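Local coordinates for protein 6-phosphogluconolactonase (Shewanella baltica, PDB 3NWP) that probably hydrolyses 6-phosphogluconolactone to 6-phosphogluconate, a step of the oxidative pentose phosphate pathway, at residues V7-D12 and P226-W231; D65-L70 and S124-P129; S83-V88 and A100-L105; E154-T159 and R175-K180. One frame throughout, in Å; residues are numbered along the deposited sequence.

Interaction 1. Residues V7-D12 and P226-W231; sequences VFKSFD and PVDVFW
Phe8, Lys9 and Ser10 run parallel beside Val229, Phe230 and Trp231, on strands whose axes approach to 4.8 Å and are turned by 18°. Val229 N donates to Val7 O, Lys9 N donates to Val229 O at 2.8 Å, and Trp231 N donates to Lys9 O. A weak bond follows from Phe11 N to Trp231 O. At the other end water 1 accepts from Val7 N and donates to Val227 O.

Phe8, Val229 and Trp231 share one face of the sheet. At chi1 179° the ring of Phe8 leaves the backbone opposite its own N and crosses to the other strand. Its CD1 meets Val229 CG1 at 3.9 Å and its CE1 meets Trp231 CB at 3.8 Å. The indole NE1 of Trp231 is bonded to Gly195 O. Strand 8-11 lies at the edge of the alpha/beta sheet. Its partner 227-232 also pairs with strand 189-194, so the two ends of the chain are zipped together here.

Lys9 and Phe230 lie on the other face, where helix 14-36 packs on Phe230 and Phe11 through Leu17. The Phe11 and Phe230 rings are nearly parallel, at 20°, but slid apart with little overlap; Phe11 CE1 is 3.5 Å from Phe230 CD2. The extended Lys9 chain runs alongside Phe230, its CD 3.9 Å from Phe230 CZ. With an alanine in place of Phe230, Phe11 and the Lys9 chain would probably lose their apolar support, and a gap would open beneath Leu17. Lys9 NZ stays 4.0 Å from Asp228 OD2, and water 2 accepts from the one and donates to the other.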
loop_
_atom_site.group_PDB
_atom_site.type_symbol
_atom_site.label_atom_id
_atom_site.label_comp_id
_atom_site.label_asym_id
_atom_site.label_seq_id
_atom_site.Cartn_x
_atom_site.Cartn_y
_atom_site.Cartn_z
ATOM N N VAL A 7 -15.487 -2.948 -7.685
ATOM C CA VAL A 7 -16.198 -2.879 -6.423
ATOM C C VAL A 7 -15.884 -1.497 -5.855
ATOM O O VAL A 7 -14.721 -1.224 -5.530
ATOM C CB VAL A 7 -15.813 -3.957 -5.435
ATOM C CG1 VAL A 7 -16.489 -3.740 -4.055
ATOM C CG2 VAL A 7 -16.161 -5.365 -5.987
ATOM N N PHE A 8 -16.892 -0.648 -5.738
ATOM C CA PHE A 8 -16.716 0.750 -5.468
ATOM C C PHE A 8 -17.650 1.152 -4.333
ATOM O O PHE A 8 -18.881 0.924 -4.385
ATOM C CB PHE A 8 -17.004 1.548 -6.729
ATOM C CG PHE A 8 -16.853 3.038 -6.525
ATOM C CD1 PHE A 8 -15.621 3.669 -6.621
ATOM C CD2 PHE A 8 -17.982 3.786 -6.193
ATOM C CE1 PHE A 8 -15.507 5.067 -6.398
ATOM C CE2 PHE A 8 -17.856 5.171 -5.953
ATOM C CZ PHE A 8 -16.632 5.783 -6.078
ATOM N N LYS A 9 -17.088 1.713 -3.269
ATOM C CA LYS A 9 -17.820 2.158 -2.071
ATOM C C LYS A 9 -17.582 3.638 -1.858
ATOM O O LYS A 9 -16.431 4.074 -1.686
ATOM C CB LYS A 9 -17.386 1.338 -0.886
ATOM C CG LYS A 9 -17.668 -0.148 -1.062
ATOM C CD LYS A 9 -17.460 -0.887 0.243
ATOM C CE LYS A 9 -17.678 -2.397 0.089
ATOM N NZ LYS A 9 -17.759 -3.006 1.490
ATOM N N SER A 10 -18.644 4.420 -1.923
ATOM C CA SER A 10 -18.549 5.852 -1.665
ATOM C C SER A 10 -19.204 6.193 -0.334
ATOM O O SER A 10 -20.053 5.445 0.195
ATOM C CB SER A 10 -19.219 6.653 -2.780
ATOM O OG SER A 10 -20.640 6.433 -2.839
ATOM N N PHE A 11 -18.768 7.352 0.191
ATOM C CA PHE A 11 -19.149 7.812 1.524
ATOM C C PHE A 11 -19.386 9.327 1.513
ATOM O O PHE A 11 -18.871 10.035 0.662
ATOM C CB PHE A 11 -18.063 7.485 2.540
ATOM C CG PHE A 11 -17.815 6.033 2.657
ATOM C CD1 PHE A 11 -16.933 5.402 1.795
ATOM C CD2 PHE A 11 -18.509 5.267 3.608
ATOM C CE1 PHE A 11 -16.757 4.029 1.871
ATOM C CE2 PHE A 11 -18.328 3.888 3.691
ATOM C CZ PHE A 11 -17.440 3.283 2.839
ATOM N N ASP A 12 -20.230 9.731 2.454
ATOM C CA ASP A 12 -20.577 11.163 2.690
ATOM C C ASP A 12 -19.318 12.025 2.852
ATOM O O ASP A 12 -19.184 13.091 2.214
ATOM C CB ASP A 12 -21.418 11.293 3.960
ATOM C CG ASP A 12 -22.842 10.777 3.823
ATOM O OD1 ASP A 12 -23.304 10.454 2.712
ATOM O OD2 ASP A 12 -23.515 10.709 4.892
ATOM N N PRO A 226 -9.320 -9.762 -4.628
ATOM C CA PRO A 226 -10.342 -8.749 -4.436
ATOM C C PRO A 226 -9.763 -7.377 -4.201
ATOM O O PRO A 226 -8.825 -7.239 -3.398
ATOM C CB PRO A 226 -11.073 -9.198 -3.174
ATOM C CG PRO A 226 -10.821 -10.688 -3.150
ATOM C CD PRO A 226 -9.472 -10.857 -3.670
ATOM N N VAL A 227 -10.350 -6.383 -4.851
ATOM C CA VAL A 227 -9.985 -5.000 -4.686
ATOM C C VAL A 227 -11.253 -4.211 -4.408
ATOM O O VAL A 227 -12.211 -4.209 -5.203
ATOM C CB VAL A 227 -9.350 -4.430 -5.975
ATOM C CG1 VAL A 227 -9.050 -2.929 -5.789
ATOM C CG2 VAL A 227 -8.104 -5.162 -6.317
ATOM N N ASP A 228 -11.288 -3.518 -3.271
ATOM C CA ASP A 228 -12.430 -2.687 -2.929
ATOM C C ASP A 228 -11.938 -1.212 -2.949
ATOM O O ASP A 228 -10.967 -0.847 -2.231
ATOM C CB ASP A 228 -12.975 -2.967 -1.548
ATOM C CG ASP A 228 -13.674 -4.330 -1.437
ATOM O OD1 ASP A 228 -13.274 -5.325 -2.054
ATOM O OD2 ASP A 228 -14.640 -4.377 -0.646
ATOM N N VAL A 229 -12.573 -0.364 -3.745
ATOM C CA VAL A 229 -12.208 1.051 -3.815
ATOM C C VAL A 229 -13.105 1.865 -2.904
ATOM O O VAL A 229 -14.342 1.747 -2.937
ATOM C CB VAL A 229 -12.374 1.562 -5.256
ATOM C CG1 VAL A 229 -12.034 3.076 -5.351
ATOM C CG2 VAL A 229 -11.525 0.686 -6.237
ATOM N N PHE A 230 -12.497 2.568 -1.956
ATOM C CA PHE A 230 -13.191 3.429 -0.984
ATOM C C PHE A 230 -12.969 4.885 -1.347
ATOM O O PHE A 230 -11.783 5.317 -1.493
ATOM C CB PHE A 230 -12.644 3.195 0.418
ATOM C CG PHE A 230 -13.223 2.012 1.138
ATOM C CD1 PHE A 230 -13.138 0.697 0.632
ATOM C CD2 PHE A 230 -13.855 2.178 2.349
ATOM C CE1 PHE A 230 -13.707 -0.343 1.308
ATOM C CE2 PHE A 230 -14.430 1.121 3.027
ATOM C CZ PHE A 230 -14.358 -0.136 2.545
ATOM N N TRP A 231 -14.037 5.654 -1.500
ATOM C CA TRP A 231 -13.903 7.032 -1.942
ATOM C C TRP A 231 -14.869 7.954 -1.230
ATOM O O TRP A 231 -15.987 7.570 -0.920
ATOM C CB TRP A 231 -14.117 7.150 -3.476
ATOM C CG TRP A 231 -14.069 8.581 -4.009
ATOM C CD1 TRP A 231 -12.970 9.291 -4.385
ATOM C CD2 TRP A 231 -15.190 9.440 -4.213
ATOM N NE1 TRP A 231 -13.319 10.550 -4.761
ATOM C CE2 TRP A 231 -14.681 10.675 -4.674
ATOM C CE3 TRP A 231 -16.568 9.300 -4.010
ATOM C CZ2 TRP A 231 -15.507 11.758 -4.987
ATOM C CZ3 TRP A 231 -17.384 10.370 -4.300
ATOM C CH2 TRP A 231 -16.841 11.589 -4.807
HETATM O O HOH W 1 -12.547 -2.745 -7.545
HETATM O O HOH W 2 -15.161 -3.485 1.757
#

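Interaction 2. Residues D65-L70 and S124-P129; sequences DVYITL and SNFPRP
Phe126 meets three successive residues of strand 66-74, and Pro127 adds a second touch on Tyr67. Tyr67 CB sits over one face of the Phe126 ring as a CH-pi contact, 3.8 Å from the ring centroid. The tyrosine ring then turns its edge toward the phenyl face, with the planes at 60° and the centroids 5.4 Å apart. At the rim of the same ring, near its plane, Ile68 O lies 3.4 Å from Phe126 CZ. Here a carbonyl oxygen faces the slightly positive ring hydrogens. Thr69 CB comes against Phe126 CE2 at 3.5 Å. The Thr69 hydroxyl is bonded to Arg103 O. Pro127 follows with its CD over a face of the Tyr67 ring, 4.1 Å from the centroid, in a second CH-pi contact. Pro127 O is bonded to Ser40 OG. No hydrogen bond joins the two segments, so the contact is all packing. It seats the loop between helix 112-122 and strand 132-135 on the inner strand 66-74, which is flanked in the sheet by parallel strands 39-43 and 101-102.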
loop_
_atom_site.group_PDB
_atom_site.type_symbol
_atom_site.label_atom_id
_atom_site.label_comp_id
_atom_site.label_asym_id
_atom_site.label_seq_id
_atom_site.Cartn_x
_atom_site.Cartn_y
_atom_site.Cartn_z
ATOM N N ASP A 65 0.219 -9.804 17.080
ATOM C CA ASP A 65 0.289 -10.925 16.164
ATOM C C ASP A 65 0.117 -10.408 14.717
ATOM O O ASP A 65 -0.076 -11.233 13.815
ATOM C CB ASP A 65 -0.768 -11.943 16.479
ATOM C CG ASP A 65 -0.571 -12.568 17.868
ATOM O OD1 ASP A 65 0.565 -13.016 18.095
ATOM O OD2 ASP A 65 -1.539 -12.635 18.645
ATOM N N VAL A 66 0.238 -9.096 14.507
ATOM C CA VAL A 66 0.113 -8.493 13.138
ATOM C C VAL A 66 1.458 -7.953 12.744
ATOM O O VAL A 66 2.062 -7.116 13.473
ATOM C CB VAL A 66 -0.962 -7.386 13.075
ATOM C CG1 VAL A 66 -1.015 -6.779 11.619
ATOM C CG2 VAL A 66 -2.323 -7.893 13.555
ATOM N N TYR A 67 1.957 -8.388 11.581
ATOM C CA TYR A 67 3.161 -7.874 10.971
ATOM C C TYR A 67 2.787 -6.792 9.991
ATOM O O TYR A 67 1.857 -6.978 9.201
ATOM C CB TYR A 67 3.898 -8.988 10.231
ATOM C CG TYR A 67 4.538 -10.017 11.095
ATOM C CD1 TYR A 67 3.798 -11.019 11.670
ATOM C CD2 TYR A 67 5.928 -10.058 11.208
ATOM C CE1 TYR A 67 4.411 -12.013 12.453
ATOM C CE2 TYR A 67 6.545 -11.045 11.974
ATOM C CZ TYR A 67 5.770 -12.008 12.595
ATOM O OH TYR A 67 6.341 -12.999 13.362
ATOM N N ILE A 68 3.460 -5.634 10.049
ATOM C CA ILE A 68 3.119 -4.513 9.205
ATOM C C ILE A 68 4.319 -4.021 8.427
ATOM O O ILE A 68 5.427 -3.974 8.942
ATOM C CB ILE A 68 2.589 -3.334 10.030
ATOM C CG1 ILE A 68 1.436 -3.766 10.943
ATOM C CG2 ILE A 68 2.166 -2.203 9.071
ATOM C CD1 ILE A 68 0.871 -2.635 11.850
ATOM N N THR A 69 4.135 -3.757 7.135
ATOM C CA THR A 69 5.173 -3.138 6.340
ATOM C C THR A 69 4.563 -2.112 5.373
ATOM O O THR A 69 3.358 -1.833 5.415
ATOM C CB THR A 69 6.076 -4.173 5.635
ATOM O OG1 THR A 69 7.284 -3.523 5.170
ATOM C CG2 THR A 69 5.394 -4.907 4.472
ATOM N N LEU A 70 5.401 -1.524 4.530
ATOM C CA LEU A 70 5.065 -0.453 3.620
ATOM C C LEU A 70 4.958 -0.944 2.186
ATOM O O LEU A 70 5.720 -1.830 1.742
ATOM C CB LEU A 70 6.189 0.616 3.661
ATOM C CG LEU A 70 6.513 1.194 5.044
ATOM C CD1 LEU A 70 7.747 2.109 4.990
ATOM C CD2 LEU A 70 5.292 1.945 5.584
ATOM N N SER A 124 11.168 -11.718 4.240
ATOM C CA SER A 124 10.988 -13.122 3.825
ATOM C C SER A 124 10.183 -13.916 4.856
ATOM O O SER A 124 9.480 -14.859 4.467
ATOM C CB SER A 124 12.337 -13.820 3.551
ATOM O OG SER A 124 12.881 -13.349 2.344
ATOM N N ASN A 125 10.293 -13.495 6.122
ATOM C CA ASN A 125 9.492 -13.922 7.268
ATOM C C ASN A 125 8.041 -13.424 7.483
ATOM O O ASN A 125 7.356 -13.929 8.373
ATOM C CB ASN A 125 10.234 -13.500 8.537
ATOM N N PHE A 126 7.576 -12.401 6.760
ATOM C CA PHE A 126 6.190 -11.944 6.928
ATOM C C PHE A 126 5.272 -13.026 6.429
ATOM O O PHE A 126 5.597 -13.646 5.408
ATOM C CB PHE A 126 5.869 -10.715 6.059
ATOM C CG PHE A 126 6.127 -9.413 6.699
ATOM C CD1 PHE A 126 7.260 -9.218 7.458
ATOM C CD2 PHE A 126 5.160 -8.436 6.713
ATOM C CE1 PHE A 126 7.488 -8.010 8.069
ATOM C CE2 PHE A 126 5.397 -7.223 7.316
ATOM C CZ PHE A 126 6.529 -7.026 8.013
ATOM N N PRO A 127 4.103 -13.189 7.068
ATOM C CA PRO A 127 3.054 -14.035 6.538
ATOM C C PRO A 127 2.655 -13.588 5.132
ATOM O O PRO A 127 2.348 -12.400 4.916
ATOM C CB PRO A 127 1.883 -13.836 7.510
ATOM C CG PRO A 127 2.507 -13.406 8.758
ATOM C CD PRO A 127 3.714 -12.628 8.395
ATOM N N ARG A 128 2.721 -14.529 4.202
ATOM C CA ARG A 128 2.296 -14.315 2.833
ATOM C C ARG A 128 1.453 -15.529 2.411
ATOM O O ARG A 128 1.761 -16.648 2.809
ATOM C CB ARG A 128 3.511 -14.079 1.927
ATOM C CG ARG A 128 4.286 -12.784 2.256
ATOM C CD ARG A 128 5.437 -12.501 1.331
ATOM N NE ARG A 128 6.565 -13.368 1.643
ATOM C CZ ARG A 128 6.974 -14.388 0.894
ATOM N NH1 ARG A 128 6.394 -14.654 -0.267
ATOM N NH2 ARG A 128 8.016 -15.121 1.295
ATOM N N PRO A 129 0.365 -15.329 1.688
ATOM C CA PRO A 129 -0.064 -14.029 1.166
ATOM C C PRO A 129 -0.372 -12.976 2.208
ATOM O O PRO A 129 -0.813 -13.294 3.309
ATOM C CB PRO A 129 -1.333 -14.338 0.387
ATOM C CG PRO A 129 -1.743 -15.627 0.824
ATOM C CD PRO A 129 -0.581 -16.380 1.278
#

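Interaction 3. Residues S83-V88 and A100-L105; sequences SNERLV and AKFRGL
The Phe102 ring has Glu85 CD at its edge, in the ring plane, 3.9 Å from Phe102 CE2. The carboxylate does not lie flat with the ring, since the two planes are 69° apart. Glu85 CG approaches obliquely, 3.8 Å from Phe102 CE2. Val88 CG1 also comes in obliquely, at the other atom next to CZ, 3.8 Å from Phe102 CE1. Glu85 and Val88, three residues apart on helix 84-91, both press on this phenyl group.

The Glu85 chain sets out trans to its amide nitrogen (chi1 170°) and stays extended. This takes the carboxylate past the ring to Gly104, whose CA is 3.7 Å from Glu85 OE1. A beta carbon on Gly104 would collide with that oxygen. Water 3 donates to Glu85 OE1 at 2.7 Å and accepts from Leu105 N at 2.9 Å. The other oxygen, OE2, forms a salt bridge with Arg89. Were Glu85 an alanine, Arg89 would probably lose a charged partner, water 3 its acceptor, and Phe102 part of its packing.

Ser83 is the N-cap of the helix, its OG accepting from Arg86 N at 3.2 Å. Glu73 takes the backbone N-H groups of Asn84 and Glu85. The contact ties the helix of the beta-alpha-beta unit 66-74, 84-91 and 101-102 to its second strand; Val88 also touches Leu70 on the first. The chemistry is divided along Glu85. Its aliphatic part serves the apolar core, while its buried oxygens are met by a water and a cation, which probably offsets the cost of burying them.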
loop_
_atom_site.group_PDB
_atom_site.type_symbol
_atom_site.label_atom_id
_atom_site.label_comp_id
_atom_site.label_asym_id
_atom_site.label_seq_id
_atom_site.Cartn_x
_atom_site.Cartn_y
_atom_site.Cartn_z
ATOM N N SER A 83 9.727 10.554 4.622
ATOM C CA SER A 83 9.720 9.136 4.942
ATOM C C SER A 83 8.299 8.618 5.181
ATOM O O SER A 83 7.565 9.171 6.010
ATOM C CB SER A 83 10.542 8.859 6.180
ATOM O OG SER A 83 10.480 7.484 6.520
ATOM N N ASN A 84 7.926 7.532 4.516
ATOM C CA ASN A 84 6.637 6.866 4.822
ATOM C C ASN A 84 6.702 6.173 6.182
ATOM O O ASN A 84 5.710 6.190 6.942
ATOM C CB ASN A 84 6.299 5.843 3.740
ATOM C CG ASN A 84 5.900 6.474 2.414
ATOM O OD1 ASN A 84 5.476 7.643 2.351
ATOM N ND2 ASN A 84 6.053 5.704 1.319
ATOM N N GLU A 85 7.844 5.609 6.519
ATOM C CA GLU A 85 8.033 4.979 7.828
ATOM C C GLU A 85 7.750 6.019 8.923
ATOM O O GLU A 85 7.105 5.676 9.917
ATOM C CB GLU A 85 9.431 4.407 7.954
ATOM C CG GLU A 85 9.811 3.941 9.347
ATOM C CD GLU A 85 11.062 3.122 9.418
ATOM O OE1 GLU A 85 11.605 2.674 8.378
ATOM O OE2 GLU A 85 11.501 2.866 10.581
ATOM N N ARG A 86 8.269 7.224 8.800
ATOM C CA ARG A 86 8.025 8.227 9.820
ATOM C C ARG A 86 6.521 8.458 10.062
ATOM O O ARG A 86 6.082 8.518 11.217
ATOM C CB ARG A 86 8.661 9.528 9.420
ATOM C CG ARG A 86 8.374 10.685 10.405
ATOM C CD ARG A 86 8.916 12.037 9.941
ATOM N NE ARG A 86 8.208 12.610 8.772
ATOM C CZ ARG A 86 7.047 13.270 8.817
ATOM N NH1 ARG A 86 6.380 13.407 9.956
ATOM N NH2 ARG A 86 6.529 13.771 7.713
ATOM N N LEU A 87 5.750 8.572 8.973
ATOM C CA LEU A 87 4.302 8.768 9.094
ATOM C C LEU A 87 3.615 7.569 9.760
ATOM O O LEU A 87 2.731 7.740 10.623
ATOM C CB LEU A 87 3.668 9.059 7.717
ATOM C CG LEU A 87 3.993 10.372 7.024
ATOM C CD1 LEU A 87 3.263 10.369 5.665
ATOM C CD2 LEU A 87 3.579 11.570 7.848
ATOM N N VAL A 88 4.008 6.348 9.404
ATOM C CA VAL A 88 3.444 5.143 9.963
ATOM C C VAL A 88 3.767 5.064 11.474
ATOM O O VAL A 88 2.898 4.744 12.311
ATOM C CB VAL A 88 3.894 3.884 9.168
ATOM C CG1 VAL A 88 3.493 2.626 9.923
ATOM C CG2 VAL A 88 3.302 3.954 7.758
ATOM N N ALA A 100 1.906 -3.976 17.514
ATOM C CA ALA A 100 2.181 -4.648 16.261
ATOM C C ALA A 100 3.657 -4.755 15.930
ATOM O O ALA A 100 4.496 -4.048 16.522
ATOM C CB ALA A 100 1.427 -3.961 15.124
ATOM N N LYS A 101 3.967 -5.642 14.987
ATOM C CA LYS A 101 5.351 -5.904 14.566
ATOM C C LYS A 101 5.650 -5.287 13.196
ATOM O O LYS A 101 5.423 -5.908 12.170
ATOM C CB LYS A 101 5.583 -7.422 14.462
ATOM C CG LYS A 101 5.610 -8.196 15.781
ATOM C CD LYS A 101 5.743 -9.726 15.544
ATOM C CE LYS A 101 6.166 -10.488 16.820
ATOM N NZ LYS A 101 5.252 -10.218 17.976
ATOM N N PHE A 102 6.196 -4.077 13.197
ATOM C CA PHE A 102 6.429 -3.266 12.007
ATOM C C PHE A 102 7.863 -3.453 11.491
ATOM O O PHE A 102 8.827 -3.474 12.279
ATOM C CB PHE A 102 6.200 -1.788 12.307
ATOM C CG PHE A 102 6.569 -0.886 11.180
ATOM C CD1 PHE A 102 5.746 -0.753 10.088
ATOM C CD2 PHE A 102 7.763 -0.192 11.164
ATOM C CE1 PHE A 102 6.081 0.058 9.014
ATOM C CE2 PHE A 102 8.103 0.633 10.068
ATOM C CZ PHE A 102 7.261 0.788 9.026
ATOM N N ARG A 103 8.012 -3.571 10.172
ATOM C CA ARG A 103 9.317 -3.511 9.523
ATOM C C ARG A 103 9.267 -2.542 8.375
ATOM O O ARG A 103 8.402 -2.681 7.499
ATOM C CB ARG A 103 9.690 -4.887 8.986
ATOM C CG ARG A 103 11.135 -4.925 8.439
ATOM C CD ARG A 103 12.117 -5.269 9.509
ATOM N NE ARG A 103 12.053 -6.697 9.779
ATOM C CZ ARG A 103 12.768 -7.323 10.705
ATOM N NH1 ARG A 103 13.608 -6.646 11.486
ATOM N NH2 ARG A 103 12.629 -8.636 10.854
ATOM N N GLY A 104 10.132 -1.519 8.377
ATOM C CA GLY A 104 10.199 -0.606 7.267
ATOM C C GLY A 104 11.047 -1.198 6.153
ATOM O O GLY A 104 11.494 -2.351 6.218
ATOM N N LEU A 105 11.249 -0.378 5.137
ATOM C CA LEU A 105 12.051 -0.747 3.971
ATOM C C LEU A 105 13.405 -0.048 3.933
ATOM O O LEU A 105 14.336 -0.587 3.324
ATOM C CB LEU A 105 11.297 -0.469 2.697
ATOM C CG LEU A 105 9.929 -1.144 2.560
ATOM C CD1 LEU A 105 9.169 -0.766 1.285
ATOM C CD2 LEU A 105 10.068 -2.638 2.553
HETATM O O HOH W 3 11.146 2.479 5.693
#

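Interaction 4. Residues E154-T159 and R175-K180; sequences ENALTT and RITLSK
Lys180 N donates to Ala156 O across 3.0 Å. The bond is nearly straight at the hydrogen, 168°, though the donor is tilted 26° from the carbonyl plane. The Lys180 side chain bends at chi3 (81°), which turns NZ back to the helix. NZ reaches Leu157 O at 2.9 Å, but this bond is weak, and the lysine was modelled in two conformers. Beside it, Thr159 CG2 presses on Ser179 CB at 3.5 Å, a tight contact for two carbons. Ala156 CB lies a looser 4.3 Å from Thr177 CG2.

The contact sets the C-terminal end of helix 153-158 against the start of helix 180-184. A carbonyl of the last turn, Ala156 O, takes the first N-H of the next helix, that of Lys180. The partly negative C-terminal end of one helix and the partly positive N-terminal end of the other would probably attract. Strand 175-178 leads into this junction after pairing antiparallel with strands 163-166 and 66-74.

A further shell holds the parts in place. Asn155 O accepts from both Thr158 N and Thr159 N as the first helix ends. Thr158 OG1 donates back to Glu154 O at 2.6 Å, from well above the carbonyl plane. Ser179 is the N-cap of the second helix; its OG is bonded to Ala182 N and also to Ala161 O. Thr159 OG1 is bonded to Ala161 N, so the residues of the tight carbon pair are both bonded to Ala161. Thr177 OG1 donates to Leu178 O at 3.0 Å, and Trp146 NE1 is bonded to that same carbonyl.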
loop_
_atom_site.group_PDB
_atom_site.type_symbol
_atom_site.label_atom_id
_atom_site.label_comp_id
_atom_site.label_asym_id
_atom_site.label_seq_id
_atom_site.Cartn_x
_atom_site.Cartn_y
_atom_site.Cartn_z
ATOM N N GLU A 154 8.740 -1.882 -15.728
ATOM C CA GLU A 154 8.575 -3.277 -16.134
ATOM C C GLU A 154 9.147 -4.264 -15.124
ATOM O O GLU A 154 8.530 -5.316 -14.855
ATOM C CB GLU A 154 9.168 -3.483 -17.541
ATOM C CG GLU A 154 8.763 -4.809 -18.186
ATOM C CD GLU A 154 7.241 -4.941 -18.527
ATOM O OE1 GLU A 154 6.415 -4.099 -18.130
ATOM O OE2 GLU A 154 6.866 -5.912 -19.205
ATOM N N ASN A 155 10.324 -3.961 -14.565
ATOM C CA ASN A 155 10.877 -4.762 -13.518
ATOM C C ASN A 155 9.892 -4.865 -12.320
ATOM O O ASN A 155 9.647 -5.958 -11.820
ATOM C CB ASN A 155 12.255 -4.295 -13.068
ATOM C CG ASN A 155 12.942 -5.329 -12.205
ATOM O OD1 ASN A 155 12.844 -6.528 -12.496
ATOM N ND2 ASN A 155 13.618 -4.887 -11.171
ATOM N N ALA A 156 9.414 -3.747 -11.858
ATOM C CA ALA A 156 8.460 -3.794 -10.740
ATOM C C ALA A 156 7.261 -4.667 -11.068
ATOM O O ALA A 156 6.747 -5.367 -10.196
ATOM C CB ALA A 156 8.038 -2.398 -10.349
ATOM N N LEU A 157 6.789 -4.592 -12.309
ATOM C CA LEU A 157 5.571 -5.317 -12.744
ATOM C C LEU A 157 5.781 -6.795 -12.994
ATOM O O LEU A 157 4.819 -7.551 -13.072
ATOM C CB LEU A 157 4.966 -4.642 -13.990
ATOM C CG LEU A 157 4.508 -3.202 -13.789
ATOM C CD1 LEU A 157 4.027 -2.678 -15.121
ATOM C CD2 LEU A 157 3.409 -3.116 -12.663
ATOM N N THR A 158 7.048 -7.214 -13.188
ATOM C CA THR A 158 7.324 -8.588 -13.606
ATOM C C THR A 158 8.322 -9.418 -12.759
ATOM O O THR A 158 8.349 -10.670 -12.888
ATOM C CB THR A 158 7.746 -8.622 -15.097
ATOM O OG1 THR A 158 8.964 -7.887 -15.249
ATOM C CG2 THR A 158 6.647 -8.036 -15.999
ATOM N N THR A 159 9.034 -8.773 -11.857
ATOM C CA THR A 159 9.959 -9.453 -10.973
ATOM C C THR A 159 9.255 -10.404 -10.034
ATOM O O THR A 159 8.072 -10.198 -9.685
ATOM C CB THR A 159 10.808 -8.483 -10.192
ATOM O OG1 THR A 159 11.873 -9.201 -9.544
ATOM C CG2 THR A 159 9.996 -7.731 -9.089
ATOM N N ARG A 175 13.318 5.398 -4.823
ATOM C CA ARG A 175 12.255 4.645 -4.181
ATOM C C ARG A 175 12.616 3.177 -4.081
ATOM O O ARG A 175 13.319 2.614 -4.937
ATOM C CB ARG A 175 10.930 4.734 -4.975
ATOM C CG ARG A 175 10.505 6.146 -5.402
ATOM C CD ARG A 175 10.289 6.994 -4.210
ATOM N NE ARG A 175 9.794 8.329 -4.533
ATOM C CZ ARG A 175 8.494 8.686 -4.517
ATOM N NH1 ARG A 175 7.548 7.777 -4.253
ATOM N NH2 ARG A 175 8.148 9.949 -4.767
ATOM N N ILE A 176 12.088 2.563 -3.037
ATOM C CA ILE A 176 11.958 1.121 -2.995
ATOM C C ILE A 176 10.458 0.866 -3.054
ATOM O O ILE A 176 9.657 1.638 -2.525
ATOM C CB ILE A 176 12.627 0.577 -1.743
ATOM C CG1 ILE A 176 12.601 -0.928 -1.695
ATOM C CG2 ILE A 176 12.032 1.167 -0.482
ATOM C CD1 ILE A 176 13.835 -1.464 -0.966
ATOM N N THR A 177 10.095 -0.198 -3.726
ATOM C CA THR A 177 8.686 -0.572 -3.821
ATOM C C THR A 177 8.524 -2.056 -3.661
ATOM O O THR A 177 9.300 -2.854 -4.209
ATOM C CB THR A 177 8.110 -0.096 -5.168
ATOM O OG1 THR A 177 6.658 -0.217 -5.151
ATOM C CG2 THR A 177 8.641 -0.872 -6.376
ATOM N N LEU A 178 7.413 -2.459 -3.074
ATOM C CA LEU A 178 7.000 -3.843 -3.236
ATOM C C LEU A 178 6.663 -4.057 -4.702
ATOM O O LEU A 178 6.181 -3.193 -5.397
ATOM C CB LEU A 178 5.819 -4.211 -2.304
ATOM C CG LEU A 178 6.027 -4.112 -0.807
ATOM C CD1 LEU A 178 4.844 -4.804 -0.018
ATOM C CD2 LEU A 178 7.376 -4.619 -0.326
ATOM N N SER A 179 6.897 -5.271 -5.175
ATOM C CA SER A 179 6.629 -5.658 -6.537
ATOM C C SER A 179 5.159 -5.969 -6.767
ATOM O O SER A 179 4.423 -6.195 -5.831
ATOM C CB SER A 179 7.424 -6.905 -6.910
ATOM O OG SER A 179 7.104 -7.988 -6.051
ATOM N N LYS A 180 4.749 -5.963 -8.028
ATOM C CA LYS A 180 3.406 -6.434 -8.356
ATOM C C LYS A 180 3.176 -7.846 -7.855
ATOM O O LYS A 180 2.116 -8.161 -7.253
ATOM C CB LYS A 180 3.143 -6.324 -9.849
ATOM C CG LYS A 180 1.720 -6.665 -10.270
ATOM C CD LYS A 180 1.657 -7.038 -11.755
ATOM C CE LYS A 180 2.081 -8.470 -12.004
ATOM N NZ LYS A 180 2.155 -8.741 -13.479
#

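How the interactions relate
Interaction 1 is the surface contact, at the far edge of the sheet; the other three are buried. It closes a loop of the chain in which all of them are nested, and its centre is 24 to 25 Å from theirs. Interactions 2 and 3 lie on neighbouring strands, 66-74 and 101-102, of one beta-alpha-beta unit. A probable backbone hydrogen bond of 2.8 Å from Lys101 N to Val66 O joins them. Leu70 O touches Leu178 of interaction 4, and Leu105 of interaction 3 packs on its Ile176. The chemistry differs with place. Interaction 1 rests on strand-to-strand bonds, interaction 2 on aromatic packing, interaction 3 on packing and a water bridge, and interaction 4 on bonds between helix ends.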